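Local coordinates for protein eukaryotic translation initiation factor 2A (Schizosaccharomyces pombe, PDB 3WJ9) that probably directs the binding of initiator methionyl-tRNA to 40S ribosomal subunits in a codon-dependent manner during translation of a few specific mRNAs, at residues Ile33-Asn39 and Tyr51-Val57; Leu48-Ala52 and Glu78-Ser82; Thr69-Ala73 and Trp109-Gly114; Asn105-Trp109 and Trp128-Tyr132. One frame throughout, in Å; residues are numbered along the deposited sequence.

Contact 1 of 4, residues Ile33-Asn39 and Tyr51-Val57; sequences ISEPARN and YATATQV
The carbonyl oxygen of A52 is shared by two consecutive backbone N-H groups of the neighbouring strand 37-42: R38 N donates to A52 O over 2.6 Å, almost in line with the C=O, and N39 N reaches it by a long, weak bond. A52 N answers with 2.8 Å to N39 O. R38 and N39 therefore both face A52, a classic beta bulge in the hairpin of strands 37-42 and 48-53. The long chain of R38, bent at chi3 (66°), lets the guanidinium reach back over the turn, with NH2 3.3 Å from A54 CB, while NH1 bonds weakly to T76 O. Before the bulge, I33 CG1 meets the edge of the Y51 ring, 3.4 Å from CE2. Y51 is placed for this by CG lying between backbone N and carbonyl carbon (chi1 64°), which lays the ring toward I33. I33 CD1 continues onto T53 CG2 at 3.6 Å. T53 itself braces the turn: Q56 O accepts from both T53 N and T53 OG1. The pairing at the bulge is made by main-chain bonds, which need no particular side chain, whereas the loop before it meets the hairpin largely through apolar contacts of I33 and E35 CB.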
loop_
_atom_site.group_PDB
_atom_site.type_symbol
_atom_site.label_atom_id
_atom_site.label_comp_id
_atom_site.label_asym_id
_atom_site.label_seq_id
_atom_site.Cartn_x
_atom_site.Cartn_y
_atom_site.Cartn_z
ATOM N N ILE A 33 8.573 21.770 -10.094
ATOM C CA ILE A 33 9.298 22.831 -9.394
ATOM C C ILE A 33 10.718 22.964 -9.943
ATOM O O ILE A 33 11.231 22.040 -10.577
ATOM C CB ILE A 33 9.366 22.569 -7.858
ATOM C CG1 ILE A 33 8.010 22.146 -7.305
ATOM C CG2 ILE A 33 9.829 23.803 -7.094
ATOM C CD1 ILE A 33 8.052 21.816 -5.825
ATOM N N SER A 34 11.329 24.125 -9.713
ATOM C CA SER A 34 12.748 24.354 -9.969
ATOM C C SER A 34 13.620 23.185 -9.523
ATOM O O SER A 34 14.440 22.678 -10.289
ATOM C CB SER A 34 13.205 25.631 -9.260
ATOM O OG SER A 34 14.601 25.824 -9.395
ATOM N N GLU A 35 13.436 22.764 -8.277
ATOM C CA GLU A 35 14.187 21.645 -7.724
ATOM C C GLU A 35 13.798 20.334 -8.395
ATOM O O GLU A 35 12.648 20.154 -8.792
ATOM C CB GLU A 35 13.955 21.537 -6.217
ATOM C CG GLU A 35 14.168 22.816 -5.436
ATOM C CD GLU A 35 15.618 23.042 -5.058
ATOM O OE1 GLU A 35 15.867 23.717 -4.038
ATOM O OE2 GLU A 35 16.509 22.544 -5.775
ATOM N N PRO A 36 14.762 19.409 -8.524
ATOM C CA PRO A 36 14.445 18.066 -9.017
ATOM C C PRO A 36 13.551 17.325 -8.030
ATOM O O PRO A 36 13.741 17.458 -6.822
ATOM C CB PRO A 36 15.820 17.401 -9.130
ATOM C CG PRO A 36 16.674 18.139 -8.153
ATOM C CD PRO A 36 16.191 19.558 -8.201
ATOM N N ALA A 37 12.582 16.568 -8.533
ATOM C CA ALA A 37 11.685 15.818 -7.663
ATOM C C ALA A 37 12.403 14.614 -7.065
ATOM O O ALA A 37 13.289 14.034 -7.694
ATOM C CB ALA A 37 10.448 15.377 -8.424
ATOM N N ARG A 38 12.019 14.244 -5.848
ATOM C CA ARG A 38 12.653 13.136 -5.142
ATOM C C ARG A 38 11.635 12.076 -4.742
ATOM O O ARG A 38 11.998 10.978 -4.321
ATOM C CB ARG A 38 13.388 13.641 -3.900
ATOM C CG ARG A 38 12.486 14.339 -2.899
ATOM C CD ARG A 38 13.224 14.635 -1.610
ATOM N NE ARG A 38 14.295 15.609 -1.794
ATOM C CZ ARG A 38 15.214 15.889 -0.874
ATOM N NH1 ARG A 38 15.197 15.264 0.296
ATOM N NH2 ARG A 38 16.154 16.788 -1.127
ATOM N N ASN A 39 10.358 12.415 -4.875
ATOM C CA ASN A 39 9.276 11.514 -4.505
ATOM C C ASN A 39 7.969 11.961 -5.150
ATOM O O ASN A 39 7.851 13.110 -5.579
ATOM C CB ASN A 39 9.130 11.458 -2.984
ATOM C CG ASN A 39 8.310 10.272 -2.521
ATOM O OD1 ASN A 39 8.143 9.297 -3.252
ATOM N ND2 ASN A 39 7.800 10.346 -1.298
ATOM N N TYR A 51 4.192 15.716 -5.439
ATOM C CA TYR A 51 5.585 15.336 -5.614
ATOM C C TYR A 51 6.483 16.171 -4.716
ATOM O O TYR A 51 6.210 17.344 -4.460
ATOM C CB TYR A 51 6.009 15.469 -7.077
ATOM C CG TYR A 51 5.966 16.876 -7.621
ATOM C CD1 TYR A 51 4.821 17.367 -8.231
ATOM C CD2 TYR A 51 7.074 17.709 -7.538
ATOM C CE1 TYR A 51 4.774 18.650 -8.732
ATOM C CE2 TYR A 51 7.036 18.992 -8.036
ATOM C CZ TYR A 51 5.883 19.459 -8.633
ATOM O OH TYR A 51 5.834 20.740 -9.132
ATOM N N ALA A 52 7.555 15.554 -4.238
ATOM C CA ALA A 52 8.441 16.209 -3.295
ATOM C C ALA A 52 9.743 16.638 -3.949
ATOM O O ALA A 52 10.374 15.871 -4.676
ATOM C CB ALA A 52 8.722 15.293 -2.118
ATOM N N THR A 53 10.121 17.884 -3.698
ATOM C CA THR A 53 11.442 18.377 -4.044
ATOM C C THR A 53 12.107 18.816 -2.747
ATOM O O THR A 53 11.478 18.786 -1.690
ATOM C CB THR A 53 11.387 19.540 -5.049
ATOM O OG1 THR A 53 10.885 20.718 -4.405
ATOM C CG2 THR A 53 10.506 19.186 -6.238
ATOM N N ALA A 54 13.371 19.218 -2.821
ATOM C CA ALA A 54 14.105 19.628 -1.629
ATOM C C ALA A 54 13.448 20.819 -0.938
ATOM O O ALA A 54 13.313 20.842 0.284
ATOM C CB ALA A 54 15.543 19.957 -1.985
ATOM N N THR A 55 13.032 21.802 -1.729
ATOM C CA THR A 55 12.515 23.050 -1.186
ATOM C C THR A 55 11.060 22.948 -0.732
ATOM O O THR A 55 10.712 23.395 0.361
ATOM C CB THR A 55 12.633 24.190 -2.221
ATOM O OG1 THR A 55 13.979 24.262 -2.703
ATOM C CG2 THR A 55 12.259 25.526 -1.603
ATOM N N GLN A 56 10.213 22.362 -1.576
ATOM C CA GLN A 56 8.764 22.431 -1.394
ATOM C C GLN A 56 8.027 21.131 -1.730
ATOM O O GLN A 56 8.642 20.122 -2.081
ATOM C CB GLN A 56 8.201 23.571 -2.251
ATOM C CG GLN A 56 8.778 24.941 -1.943
ATOM C CD GLN A 56 8.489 25.982 -3.009
ATOM O OE1 GLN A 56 7.693 25.757 -3.916
ATOM N NE2 GLN A 56 9.161 27.127 -2.912
ATOM N N VAL A 57 6.702 21.163 -1.597
ATOM C CA VAL A 57 5.841 20.059 -2.017
ATOM C C VAL A 57 4.630 20.618 -2.763
ATOM O O VAL A 57 3.926 21.486 -2.249
ATOM C CB VAL A 57 5.358 19.203 -0.825
ATOM C CG1 VAL A 57 4.309 18.198 -1.281
ATOM C CG2 VAL A 57 6.526 18.489 -0.168
#

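Contact 2 of 4, residues Leu48-Ala52 and Glu78-Ser82; sequences LFAYA and ELGFS
The outer end of the F81 ring fits against the step between L48 and A50. CE2 lies 3.7 Å from A50 CB, and CE1 is 3.9 Å from L48 CD1, with the leucine crossing the phenylalanine at about a right angle; CZ, between them, approaches both CB atoms. Alanine suits position 50 because a single methyl lets the rim of the ring come close to the strand. CG lying anti to the carbonyl carbon (chi1 -84°) sends the ring across to strand 48-53. The F49 carbonyl carbon lies at the ring edge, near its plane. With an alanine in place of F81, the methyl of A50 and the flank of L48 would probably lose their cover, opening a gap between the two strands. A second bump lies further along: L79 CD1 presses on A52 CB at 3.7 Å, the branch of the leucine filling the space that another small residue leaves. These strands are not hydrogen-bonded neighbours. Strands 48-53 and 76-81 belong to successive four-stranded sheets of the beta-propeller, and their short segments run 8.1 Å apart at 166°, nearly antiparallel, as faces of adjacent blades packed on each other. C41 of strand 37-42 also borders both F81 and L79, so the bumps sit over two strands of the blade 37-71. F49 and Y51 turn the other way, where their large rings pack on I15 of strand 15-19. G80, between the two bumps, has no side chain, and its CA lies beside N129 ND2.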
loop_
_atom_site.group_PDB
_atom_site.type_symbol
_atom_site.label_atom_id
_atom_site.label_comp_id
_atom_site.label_asym_id
_atom_site.label_seq_id
_atom_site.Cartn_x
_atom_site.Cartn_y
_atom_site.Cartn_z
ATOM N N LEU A 48 -5.877 13.820 -6.881
ATOM C CA LEU A 48 -4.746 14.701 -6.608
ATOM C C LEU A 48 -3.396 14.041 -6.883
ATOM O O LEU A 48 -3.275 12.817 -6.890
ATOM C CB LEU A 48 -4.794 15.189 -5.156
ATOM C CG LEU A 48 -5.959 16.103 -4.764
ATOM C CD1 LEU A 48 -5.860 16.520 -3.303
ATOM C CD2 LEU A 48 -6.002 17.321 -5.667
ATOM N N PHE A 49 -2.385 14.874 -7.108
ATOM C CA PHE A 49 -1.022 14.408 -7.339
ATOM C C PHE A 49 -0.025 15.252 -6.550
ATOM O O PHE A 49 -0.047 16.480 -6.622
ATOM C CB PHE A 49 -0.682 14.445 -8.833
ATOM C CG PHE A 49 0.759 14.148 -9.139
ATOM C CD1 PHE A 49 1.220 12.843 -9.168
ATOM C CD2 PHE A 49 1.651 15.174 -9.407
ATOM C CE1 PHE A 49 2.545 12.566 -9.449
ATOM C CE2 PHE A 49 2.976 14.905 -9.690
ATOM C CZ PHE A 49 3.424 13.598 -9.711
ATOM N N ALA A 50 0.846 14.589 -5.796
ATOM C CA ALA A 50 1.845 15.286 -4.995
ATOM C C ALA A 50 3.247 14.791 -5.320
ATOM O O ALA A 50 3.468 13.591 -5.459
ATOM C CB ALA A 50 1.558 15.106 -3.513
ATOM N N TYR A 51 4.192 15.716 -5.439
ATOM C CA TYR A 51 5.585 15.336 -5.614
ATOM C C TYR A 51 6.483 16.171 -4.716
ATOM O O TYR A 51 6.210 17.344 -4.460
ATOM C CB TYR A 51 6.009 15.469 -7.077
ATOM C CG TYR A 51 5.966 16.876 -7.621
ATOM C CD1 TYR A 51 4.821 17.367 -8.231
ATOM C CD2 TYR A 51 7.074 17.709 -7.538
ATOM C CE1 TYR A 51 4.774 18.650 -8.732
ATOM C CE2 TYR A 51 7.036 18.992 -8.036
ATOM C CZ TYR A 51 5.883 19.459 -8.633
ATOM O OH TYR A 51 5.834 20.740 -9.132
ATOM N N ALA A 52 7.555 15.554 -4.238
ATOM C CA ALA A 52 8.441 16.209 -3.295
ATOM C C ALA A 52 9.743 16.638 -3.949
ATOM O O ALA A 52 10.374 15.871 -4.676
ATOM C CB ALA A 52 8.722 15.293 -2.118
ATOM N N GLU A 78 9.111 10.745 2.424
ATOM C CA GLU A 78 7.878 9.990 2.232
ATOM C C GLU A 78 6.648 10.893 2.221
ATOM O O GLU A 78 6.612 11.928 2.887
ATOM C CB GLU A 78 7.734 8.919 3.319
ATOM C CG GLU A 78 9.012 8.140 3.591
ATOM C CD GLU A 78 8.853 6.650 3.383
ATOM O OE1 GLU A 78 7.845 6.238 2.773
ATOM O OE2 GLU A 78 9.744 5.891 3.819
ATOM N N LEU A 79 5.642 10.493 1.448
ATOM C CA LEU A 79 4.401 11.245 1.326
ATOM C C LEU A 79 3.213 10.289 1.411
ATOM O O LEU A 79 3.335 9.111 1.074
ATOM C CB LEU A 79 4.372 12.029 0.010
ATOM C CG LEU A 79 5.519 13.008 -0.267
ATOM C CD1 LEU A 79 5.481 13.490 -1.709
ATOM C CD2 LEU A 79 5.470 14.191 0.688
ATOM N N GLY A 80 2.069 10.792 1.864
ATOM C CA GLY A 80 0.891 9.957 2.007
ATOM C C GLY A 80 -0.410 10.731 2.046
ATOM O O GLY A 80 -0.555 11.688 2.803
ATOM N N PHE A 81 -1.360 10.310 1.218
ATOM C CA PHE A 81 -2.689 10.906 1.198
ATOM C C PHE A 81 -3.640 10.156 2.121
ATOM O O PHE A 81 -3.625 8.926 2.177
ATOM C CB PHE A 81 -3.260 10.906 -0.223
ATOM C CG PHE A 81 -2.811 12.061 -1.072
ATOM C CD1 PHE A 81 -3.421 13.299 -0.965
ATOM C CD2 PHE A 81 -1.790 11.904 -1.993
ATOM C CE1 PHE A 81 -3.017 14.358 -1.753
ATOM C CE2 PHE A 81 -1.381 12.956 -2.784
ATOM C CZ PHE A 81 -1.996 14.187 -2.664
ATOM N N SER A 82 -4.466 10.904 2.842
ATOM C CA SER A 82 -5.573 10.323 3.585
ATOM C C SER A 82 -6.617 9.835 2.572
ATOM O O SER A 82 -6.659 10.346 1.454
ATOM C CB SER A 82 -6.155 11.353 4.554
ATOM O OG SER A 82 -6.627 12.493 3.858
#

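Contact 3 of 4, residues Thr69-Ala73 and Trp109-Gly114; sequences TQLPA and WNTETG
The indole of W109 is covered on one face by L71: CD1 makes a CH-pi contact 4.1 Å from the centroid of the five-membered ring, 26° off its normal, and L71 CB lies over the rim of the same face. K107 CB sits over the opposite face. P72 CD comes obliquely to CZ3 at 3.8 Å and A73 CB, also obliquely, to CZ2 at 4.0 Å; L71 thus covers the five-membered ring while P72 and A73 meet two corners of the six-membered one. Tryptophan suits the place because it offers a broad apolar surface and still has one N-H, NE1, which bonds to T90 OG1. With an alanine in its place, L71, P72 and A73 would probably lose the surface they rest on and T90 its indole donor. Strand 67-71 is the last of one propeller blade and W109 lies near the end of strand 106-110, the third of the next, so this is blade-to-blade packing; P72, at the centre of an inverse gamma turn, heads the link to strand 76-81. Further out, T69 OG1 donates to T111 O, although its modelled length is too short to be trusted. That carbonyl belongs to a tight turn: N110 OD1 accepts from E112 N at 2.7 Å, an Asx turn, and from T113 N at 3.1 Å. At G114 phi is positive (70°), which glycine adopts readily, and its bare CA packs on T69 CG2 at 3.6 Å.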
loop_
_atom_site.group_PDB
_atom_site.type_symbol
_atom_site.label_atom_id
_atom_site.label_comp_id
_atom_site.label_asym_id
_atom_site.label_seq_id
_atom_site.Cartn_x
_atom_site.Cartn_y
_atom_site.Cartn_z
ATOM N N THR A 69 -1.876 23.552 -4.398
ATOM C CA THR A 69 -1.439 23.829 -3.037
ATOM C C THR A 69 0.078 23.839 -2.912
ATOM O O THR A 69 0.773 23.108 -3.621
ATOM C CB THR A 69 -2.017 22.789 -2.057
ATOM O OG1 THR A 69 -3.435 22.699 -2.242
ATOM C CG2 THR A 69 -1.718 23.161 -0.607
ATOM N N GLN A 70 0.588 24.672 -2.010
ATOM C CA GLN A 70 2.015 24.705 -1.734
ATOM C C GLN A 70 2.318 24.413 -0.265
ATOM O O GLN A 70 1.815 25.090 0.631
ATOM C CB GLN A 70 2.604 26.058 -2.124
ATOM C CG GLN A 70 4.098 26.124 -1.937
ATOM C CD GLN A 70 4.793 24.972 -2.630
ATOM O OE1 GLN A 70 4.968 24.980 -3.847
ATOM N NE2 GLN A 70 5.184 23.968 -1.858
ATOM N N LEU A 71 3.146 23.401 -0.028
ATOM C CA LEU A 71 3.566 23.047 1.321
ATOM C C LEU A 71 5.058 23.292 1.521
ATOM O O LEU A 71 5.883 22.764 0.774
ATOM C CB LEU A 71 3.237 21.585 1.617
ATOM C CG LEU A 71 1.843 21.115 1.195
ATOM C CD1 LEU A 71 1.642 19.653 1.554
ATOM C CD2 LEU A 71 0.774 21.985 1.833
ATOM N N PRO A 72 5.410 24.091 2.540
ATOM C CA PRO A 72 6.814 24.363 2.860
ATOM C C PRO A 72 7.489 23.175 3.539
ATOM O O PRO A 72 8.098 23.333 4.596
ATOM C CB PRO A 72 6.730 25.562 3.808
ATOM C CG PRO A 72 5.405 25.418 4.465
ATOM C CD PRO A 72 4.487 24.807 3.437
ATOM N N ALA A 73 7.376 21.999 2.927
ATOM C CA ALA A 73 7.977 20.785 3.459
ATOM C C ALA A 73 9.308 20.485 2.779
ATOM O O ALA A 73 9.352 20.153 1.593
ATOM C CB ALA A 73 7.025 19.613 3.301
ATOM N N TRP A 109 -0.847 17.948 6.714
ATOM C CA TRP A 109 -1.207 19.167 6.002
ATOM C C TRP A 109 -2.611 19.087 5.413
ATOM O O TRP A 109 -3.103 18.006 5.094
ATOM C CB TRP A 109 -0.198 19.457 4.883
ATOM C CG TRP A 109 1.252 19.311 5.277
ATOM C CD1 TRP A 109 1.965 18.150 5.353
ATOM C CD2 TRP A 109 2.166 20.364 5.613
ATOM N NE1 TRP A 109 3.260 18.412 5.731
ATOM C CE2 TRP A 109 3.410 19.761 5.895
ATOM C CE3 TRP A 109 2.053 21.754 5.710
ATOM C CZ2 TRP A 109 4.529 20.503 6.266
ATOM C CZ3 TRP A 109 3.168 22.487 6.080
ATOM C CH2 TRP A 109 4.388 21.860 6.354
ATOM N N ASN A 110 -3.251 20.243 5.277
ATOM C CA ASN A 110 -4.509 20.345 4.554
ATOM C C ASN A 110 -4.206 20.561 3.076
ATOM O O ASN A 110 -3.218 21.210 2.727
ATOM C CB ASN A 110 -5.366 21.481 5.118
ATOM C CG ASN A 110 -6.769 21.515 4.529
ATOM O OD1 ASN A 110 -6.957 21.402 3.318
ATOM N ND2 ASN A 110 -7.764 21.683 5.394
ATOM N N THR A 111 -5.053 20.017 2.211
ATOM C CA THR A 111 -4.789 20.044 0.776
ATOM C C THR A 111 -5.532 21.163 0.043
ATOM O O THR A 111 -5.129 21.558 -1.051
ATOM C CB THR A 111 -5.148 18.693 0.121
ATOM O OG1 THR A 111 -6.552 18.444 0.264
ATOM C CG2 THR A 111 -4.364 17.560 0.772
ATOM N N GLU A 112 -6.608 21.678 0.634
ATOM C CA GLU A 112 -7.368 22.751 -0.009
ATOM C C GLU A 112 -7.093 24.102 0.678
ATOM O O GLU A 112 -7.471 25.162 0.173
ATOM C CB GLU A 112 -8.876 22.421 -0.028
ATOM C CG GLU A 112 -9.805 23.633 -0.190
ATOM C CD GLU A 112 -11.273 23.289 -0.333
ATOM O OE1 GLU A 112 -11.610 22.094 -0.450
ATOM O OE2 GLU A 112 -12.096 24.231 -0.324
ATOM N N THR A 113 -6.364 24.081 1.790
ATOM C CA THR A 113 -5.970 25.340 2.425
ATOM C C THR A 113 -4.458 25.488 2.587
ATOM O O THR A 113 -3.951 26.604 2.720
ATOM C CB THR A 113 -6.622 25.510 3.810
ATOM O OG1 THR A 113 -6.136 24.503 4.704
ATOM C CG2 THR A 113 -8.125 25.406 3.701
ATOM N N GLY A 114 -3.739 24.371 2.578
ATOM C CA GLY A 114 -2.300 24.402 2.760
ATOM C C GLY A 114 -1.934 24.779 4.182
ATOM O O GLY A 114 -0.882 25.367 4.434
#

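Contact 4 of 4, residues Asn105-Trp109 and Trp128-Tyr132; sequences NMKVW and WNLQY
Bends at chi2 (98°) and chi3 (147°) carry the chain of M106, built here as selenomethionine, across to W128 and L130. Its CE methyl ends 3.7 Å from L130 CG and 3.5 Å from W128 O, while SE stands obliquely beside the tryptophan, 5.5 Å from the centroid of the six-membered ring and nearest CZ3: a Met-aromatic contact in which the heavy atom lies well off the ring normal. A long, flexible, unbranched side chain suits this place, since it can thread between an indole and a leucine. V108, the next residue on the same side of strand 106-110, has CG1 anti to the backbone N (chi1 -176°), which spreads its two methyls over two partners. CG2 meets L130 CD1 at 3.8 Å, the side chains crossing at about a right angle, and CG1 lies 4.0 Å from Y132 OH. L130 thus touches both M106 and V108, and it also packs on F120 of strand 116-120. The indole of W128 is backed on one face by N129 CB, 3.6 Å above its centre, and N129 OD1 bonds to S89 OG in strand 87-92. Strand 131-132 opens the following propeller blade, so the contact joins two blades. With no hydrogen bond across it, cohesion between these segments depends on dispersion and on the fit of the M106, V108 and L130 side chains beside the W128 ring.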
loop_
_atom_site.group_PDB
_atom_site.type_symbol
_atom_site.label_atom_id
_atom_site.label_comp_id
_atom_site.label_asym_id
_atom_site.label_seq_id
_atom_site.Cartn_x
_atom_site.Cartn_y
_atom_site.Cartn_z
ATOM N N ASN A 105 9.317 15.920 12.896
ATOM C CA ASN A 105 9.748 15.327 11.638
ATOM C C ASN A 105 8.611 15.224 10.629
ATOM O O ASN A 105 8.686 15.774 9.533
ATOM C CB ASN A 105 10.326 13.950 11.902
ATOM C CG ASN A 105 11.024 13.867 13.248
ATOM O OD1 ASN A 105 10.721 12.988 14.050
ATOM N ND2 ASN A 105 11.950 14.786 13.509
HETATM N N MSE A 106 7.503 14.616 11.053
HETATM C CA MSE A 106 6.325 14.461 10.205
HETATM C C MSE A 106 5.177 15.357 10.628
HETATM O O MSE A 106 4.841 15.426 11.828
HETATM C CB MSE A 106 5.925 12.982 10.145
HETATM C CG MSE A 106 4.837 12.569 11.130
HETATM SE SE MSE A 106 3.101 12.558 10.200
HETATM C CE MSE A 106 2.264 11.068 11.177
ATOM N N LYS A 107 4.579 16.045 9.658
ATOM C CA LYS A 107 3.535 17.003 9.880
ATOM C C LYS A 107 2.350 16.554 9.044
ATOM O O LYS A 107 2.518 15.807 8.078
ATOM C CB LYS A 107 4.024 18.397 9.493
ATOM C CG LYS A 107 5.429 18.699 10.008
ATOM C CD LYS A 107 6.033 19.935 9.373
ATOM C CE LYS A 107 7.546 19.941 9.529
ATOM N NZ LYS A 107 7.965 19.903 10.959
ATOM N N VAL A 108 1.152 16.972 9.421
ATOM C CA VAL A 108 -0.016 16.675 8.608
ATOM C C VAL A 108 -0.472 17.987 7.987
ATOM O O VAL A 108 -0.460 19.026 8.645
ATOM C CB VAL A 108 -1.147 16.026 9.429
ATOM C CG1 VAL A 108 -2.308 15.632 8.527
ATOM C CG2 VAL A 108 -0.625 14.811 10.177
ATOM N N TRP A 109 -0.847 17.948 6.714
ATOM C CA TRP A 109 -1.207 19.167 6.002
ATOM C C TRP A 109 -2.611 19.087 5.413
ATOM O O TRP A 109 -3.103 18.006 5.094
ATOM C CB TRP A 109 -0.198 19.457 4.883
ATOM C CG TRP A 109 1.252 19.311 5.277
ATOM C CD1 TRP A 109 1.965 18.150 5.353
ATOM C CD2 TRP A 109 2.166 20.364 5.613
ATOM N NE1 TRP A 109 3.260 18.412 5.731
ATOM C CE2 TRP A 109 3.410 19.761 5.895
ATOM C CE3 TRP A 109 2.053 21.754 5.710
ATOM C CZ2 TRP A 109 4.529 20.503 6.266
ATOM C CZ3 TRP A 109 3.168 22.487 6.080
ATOM C CH2 TRP A 109 4.388 21.860 6.354
ATOM N N TRP A 128 5.278 5.034 9.607
ATOM C CA TRP A 128 5.452 6.434 9.968
ATOM C C TRP A 128 4.123 7.189 9.998
ATOM O O TRP A 128 3.845 7.930 10.938
ATOM C CB TRP A 128 6.425 7.111 8.995
ATOM C CG TRP A 128 5.905 7.211 7.593
ATOM C CD1 TRP A 128 5.924 6.235 6.643
ATOM C CD2 TRP A 128 5.281 8.346 6.989
ATOM N NE1 TRP A 128 5.352 6.692 5.483
ATOM C CE2 TRP A 128 4.946 7.994 5.670
ATOM C CE3 TRP A 128 4.967 9.636 7.434
ATOM C CZ2 TRP A 128 4.321 8.870 4.791
ATOM C CZ3 TRP A 128 4.346 10.511 6.564
ATOM C CH2 TRP A 128 4.029 10.124 5.257
ATOM N N ASN A 129 3.294 6.974 8.981
ATOM C CA ASN A 129 2.088 7.773 8.795
ATOM C C ASN A 129 0.960 7.400 9.749
ATOM O O ASN A 129 0.958 6.317 10.335
ATOM C CB ASN A 129 1.594 7.645 7.351
ATOM C CG ASN A 129 0.705 8.802 6.930
ATOM O OD1 ASN A 129 0.141 9.504 7.768
ATOM N ND2 ASN A 129 0.572 9.000 5.625
ATOM N N LEU A 130 0.009 8.315 9.906
ATOM C CA LEU A 130 -1.235 8.012 10.593
ATOM C C LEU A 130 -2.074 7.097 9.719
ATOM O O LEU A 130 -2.084 7.239 8.498
ATOM C CB LEU A 130 -2.014 9.290 10.911
ATOM C CG LEU A 130 -1.347 10.344 11.788
ATOM C CD1 LEU A 130 -2.115 11.654 11.719
ATOM C CD2 LEU A 130 -1.299 9.821 13.205
ATOM N N GLN A 131 -2.769 6.153 10.340
ATOM C CA GLN A 131 -3.747 5.354 9.618
ATOM C C GLN A 131 -5.081 6.080 9.689
ATOM O O GLN A 131 -5.282 6.932 10.553
ATOM C CB GLN A 131 -3.856 3.944 10.198
ATOM C CG GLN A 131 -2.528 3.210 10.284
ATOM C CD GLN A 131 -2.689 1.757 10.677
ATOM O OE1 GLN A 131 -3.770 1.183 10.552
ATOM N NE2 GLN A 131 -1.613 1.156 11.169
ATOM N N TYR A 132 -5.986 5.757 8.775
ATOM C CA TYR A 132 -7.274 6.433 8.729
ATOM C C TYR A 132 -8.423 5.456 8.545
ATOM O O TYR A 132 -8.228 4.320 8.116
ATOM C CB TYR A 132 -7.309 7.456 7.592
ATOM C CG TYR A 132 -6.422 8.668 7.778
ATOM C CD1 TYR A 132 -5.051 8.596 7.562
ATOM C CD2 TYR A 132 -6.963 9.889 8.156
ATOM C CE1 TYR A 132 -4.243 9.704 7.730
ATOM C CE2 TYR A 132 -6.161 11.004 8.326
ATOM C CZ TYR A 132 -4.803 10.906 8.111
ATOM O OH TYR A 132 -4.001 12.012 8.278
#

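Overall arrangement
The four contacts lie in the beta-propeller part of the factor and follow three successive blades, the sheets 37-71, 76-120 and 131-162. Contact 1 builds a hairpin within sheet 37-71; contacts 2 and 3 seat that blade on sheet 76-120, and contact 4 seats the latter on sheet 131-162. Contacts 1 and 2 share Y51 and A52, with centres 12 Å apart. Contact 3 lies farther from the chain's centre than contact 2, about 23 against 13 Å, so one blade interface is held at two depths. A probable hydrogen bond of 3.0 Å from V57 N to L71 O joins contacts 1 and 3. Contact 4 meets contact 2 through W128 beside L79, but stays about 7 Å from contact 1 between nearest atoms.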